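Local coordinates for protein glutamate racemase (Escherichia coli, PDB 2JFN) that belongs to the Asp/Glu/hydantoin racemase family, an alpha/beta enzyme fold, and holds glutamic acid and uridine-5'-diphosphate-N-acetylmuramoyl-L-alanine in separate pockets, at residues A122-N127 against G221-D226. Sequence-based numbering, arbitrary orientation.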
ATOM      1  N   ALA A 122     -18.710  -1.661   3.789  1.00 33.55           N
ATOM      2  CA  ALA A 122     -20.141  -1.600   3.507  1.00 34.91           C
ATOM      3  C   ALA A 122     -20.945  -2.434   4.497  1.00 35.90           C
ATOM      4  O   ALA A 122     -22.095  -2.117   4.790  1.00 36.06           O
ATOM      5  CB  ALA A 122     -20.416  -2.074   2.080  1.00 34.63           C
ATOM      6  N   ARG A 123     -20.339  -3.501   5.009  1.00 37.08           N
ATOM      7  CA  ARG A 123     -21.005  -4.371   5.976  1.00 38.64           C
ATOM      8  C   ARG A 123     -20.824  -3.876   7.409  1.00 39.10           C
ATOM      9  O   ARG A 123     -21.450  -4.400   8.331  1.00 39.34           O
ATOM     10  CB  ARG A 123     -20.449  -5.795   5.900  1.00 39.68           C
ATOM     11  CG  ARG A 123     -20.593  -6.475   4.554  1.00 41.76           C
ATOM     12  CD  ARG A 123     -20.194  -7.936   4.663  1.00 43.75           C
ATOM     13  NE  ARG A 123     -21.076  -8.668   5.570  1.00 45.71           N
ATOM     14  CZ  ARG A 123     -20.888  -9.929   5.947  1.00 46.46           C
ATOM     15  NH1 ARG A 123     -19.839 -10.605   5.496  1.00 47.45           N
ATOM     16  NH2 ARG A 123     -21.752 -10.518   6.765  1.00 47.03           N
ATOM     17  N   LEU A 124     -19.970  -2.876   7.600  1.00 39.13           N
ATOM     18  CA  LEU A 124     -19.702  -2.361   8.939  1.00 39.56           C
ATOM     19  C   LEU A 124     -20.394  -1.045   9.260  1.00 39.81           C
ATOM     20  O   LEU A 124     -20.711  -0.776  10.420  1.00 39.83           O
ATOM     21  CB  LEU A 124     -18.190  -2.201   9.147  1.00 39.49           C
ATOM     22  CG  LEU A 124     -17.339  -3.472   9.050  1.00 39.90           C
ATOM     23  CD1 LEU A 124     -15.863  -3.109   9.175  1.00 40.24           C
ATOM     24  CD2 LEU A 124     -17.742  -4.459  10.137  1.00 40.03           C
ATOM     25  N   THR A 125     -20.631  -0.228   8.239  1.00 39.86           N
ATOM     26  CA  THR A 125     -21.265   1.061   8.452  1.00 40.44           C
ATOM     27  C   THR A 125     -22.636   0.913   9.105  1.00 41.06           C
ATOM     28  O   THR A 125     -23.372  -0.032   8.826  1.00 40.79           O
ATOM     29  CB  THR A 125     -21.412   1.846   7.124  1.00 40.32           C
ATOM     30  OG1 THR A 125     -21.993   3.128   7.389  1.00 40.44           O
ATOM     31  CG2 THR A 125     -22.288   1.088   6.133  1.00 40.44           C
ATOM     32  N   ALA A 126     -22.962   1.852   9.987  1.00 41.50           N
ATOM     33  CA  ALA A 126     -24.242   1.834  10.680  1.00 42.01           C
ATOM     34  C   ALA A 126     -25.156   2.919  10.122  1.00 42.35           C
ATOM     35  O   ALA A 126     -26.376   2.750  10.087  1.00 42.99           O
ATOM     36  CB  ALA A 126     -24.031   2.044  12.178  1.00 41.90           C
ATOM     37  N   ASN A 127     -24.570   4.029   9.681  1.00 41.88           N
ATOM     38  CA  ASN A 127     -25.364   5.124   9.137  1.00 41.62           C
ATOM     39  C   ASN A 127     -25.451   5.081   7.618  1.00 41.10           C
ATOM     40  O   ASN A 127     -26.104   5.920   6.998  1.00 41.43           O
ATOM     41  CB  ASN A 127     -24.799   6.474   9.605  1.00 41.84           C
ATOM     42  CG  ASN A 127     -23.541   6.886   8.856  1.00 41.92           C
ATOM     43  OD1 ASN A 127     -22.842   6.058   8.274  1.00 41.99           O
ATOM     44  ND2 ASN A 127     -23.242   8.179   8.884  1.00 41.74           N
ATOM     45  N   GLY A 221     -15.881   8.706  16.735  1.00 38.99           N
ATOM     46  CA  GLY A 221     -16.621   7.536  16.297  1.00 38.23           C
ATOM     47  C   GLY A 221     -16.369   7.026  14.890  1.00 37.79           C
ATOM     48  O   GLY A 221     -16.958   6.021  14.492  1.00 37.76           O
ATOM     49  N   THR A 222     -15.511   7.700  14.130  1.00 36.92           N
ATOM     50  CA  THR A 222     -15.214   7.253  12.771  1.00 36.06           C
ATOM     51  C   THR A 222     -14.332   6.009  12.831  1.00 35.26           C
ATOM     52  O   THR A 222     -13.304   5.995  13.513  1.00 35.42           O
ATOM     53  CB  THR A 222     -14.473   8.333  11.949  1.00 36.28           C
ATOM     54  OG1 THR A 222     -15.215   9.564  11.966  1.00 35.84           O
ATOM     55  CG2 THR A 222     -14.318   7.868  10.510  1.00 35.92           C
ATOM     56  N   ARG A 223     -14.736   4.963  12.120  1.00 33.89           N
ATOM     57  CA  ARG A 223     -13.973   3.726  12.100  1.00 32.73           C
ATOM     58  C   ARG A 223     -13.141   3.627  10.827  1.00 31.22           C
ATOM     59  O   ARG A 223     -13.673   3.740   9.724  1.00 31.14           O
ATOM     60  CB  ARG A 223     -14.919   2.530  12.191  1.00 33.48           C
ATOM     61  CG  ARG A 223     -14.228   1.183  12.188  1.00 34.74           C
ATOM     62  CD  ARG A 223     -15.246   0.099  12.474  1.00 35.80           C
ATOM     63  NE  ARG A 223     -14.663  -1.237  12.538  1.00 36.83           N
ATOM     64  CZ  ARG A 223     -15.340  -2.309  12.929  1.00 36.90           C
ATOM     65  NH1 ARG A 223     -16.610  -2.183  13.293  1.00 37.42           N
ATOM     66  NH2 ARG A 223     -14.762  -3.500  12.948  1.00 37.62           N
ATOM     67  N   LEU A 224     -11.838   3.413  10.984  1.00 29.77           N
ATOM     68  CA  LEU A 224     -10.944   3.296   9.839  1.00 28.63           C
ATOM     69  C   LEU A 224     -10.849   1.839   9.404  1.00 28.22           C
ATOM     70  O   LEU A 224     -10.716   0.935  10.232  1.00 27.72           O
ATOM     71  CB  LEU A 224      -9.542   3.808  10.188  1.00 28.14           C
ATOM     72  CG  LEU A 224      -9.444   5.256  10.678  1.00 28.31           C
ATOM     73  CD1 LEU A 224      -7.990   5.595  10.971  1.00 27.77           C
ATOM     74  CD2 LEU A 224     -10.015   6.193   9.629  1.00 28.16           C
ATOM     75  N   VAL A 225     -10.917   1.622   8.100  1.00 27.59           N
ATOM     76  CA  VAL A 225     -10.835   0.282   7.547  1.00 27.22           C
ATOM     77  C   VAL A 225      -9.789   0.226   6.430  1.00 27.00           C
ATOM     78  O   VAL A 225      -9.776   1.074   5.543  1.00 26.02           O
ATOM     79  CB  VAL A 225     -12.194  -0.157   6.948  1.00 27.19           C
ATOM     80  CG1 VAL A 225     -12.076  -1.557   6.363  1.00 27.27           C
ATOM     81  CG2 VAL A 225     -13.283  -0.112   8.015  1.00 27.27           C
ATOM     82  N   ASP A 226      -8.905  -0.762   6.481  1.00 27.26           N
ATOM     83  CA  ASP A 226      -7.926  -0.915   5.418  1.00 28.37           C
ATOM     84  C   ASP A 226      -7.780  -2.388   5.065  1.00 28.68           C
ATOM     85  O   ASP A 226      -8.471  -3.243   5.628  1.00 28.29           O
ATOM     86  CB  ASP A 226      -6.569  -0.273   5.775  1.00 29.27           C
ATOM     87  CG  ASP A 226      -5.902  -0.901   6.980  1.00 30.58           C
ATOM     88  OD1 ASP A 226      -5.695  -2.131   6.991  1.00 31.43           O
ATOM     89  OD2 ASP A 226      -5.567  -0.151   7.922  1.00 32.27           O
TER
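L124 of helix 118-124 reaches across to strand 223-225 and sets one methyl, CD1, over a face of the R223 guanidinium. CD1 stands 3.8 Å above the guanidinium plane, over the centre of the group, and comes within 3.9 Å of both R223 CZ and R223 NH2. The second methyl, CD2, lies on the same side of the plane but off the centre, 4.1 Å from R223 NH1. The R223 chain is stretched out, with CG anti to the backbone N (chi1 -180°) and every later bond close to 180°; this full length carries the guanidinium off the strand to L124, and the two side chains cross at about a right angle. L124 turns its CG anti to its own carbonyl carbon (chi1 -61°), and its CB already points at the strand. CD1 also touches V225 CG2 at 4.1 Å, so a single methyl bridges an exposed arginine and a buried valine two residues along, both on the same side of the strand. The contact is dispersive: a methyl against a guanidinium face, continued by an aliphatic pair. V225 also packs on A117 and T199, its side chain about 7 Å from the bound uridine-5'-diphosphate-N-acetylmuramoyl-L-alanine. Beyond L124 the chain turns toward strand 129-134, with the D198 carboxylate accepting hydrogen bonds from T125 OG1 and from the backbone N of A126 and N127. The arrangement is a peripheral helix-to-sheet contact of an alpha/beta domain: a single leucine packs against edge strand 223-225, outermost in this chain's four-stranded parallel sheet.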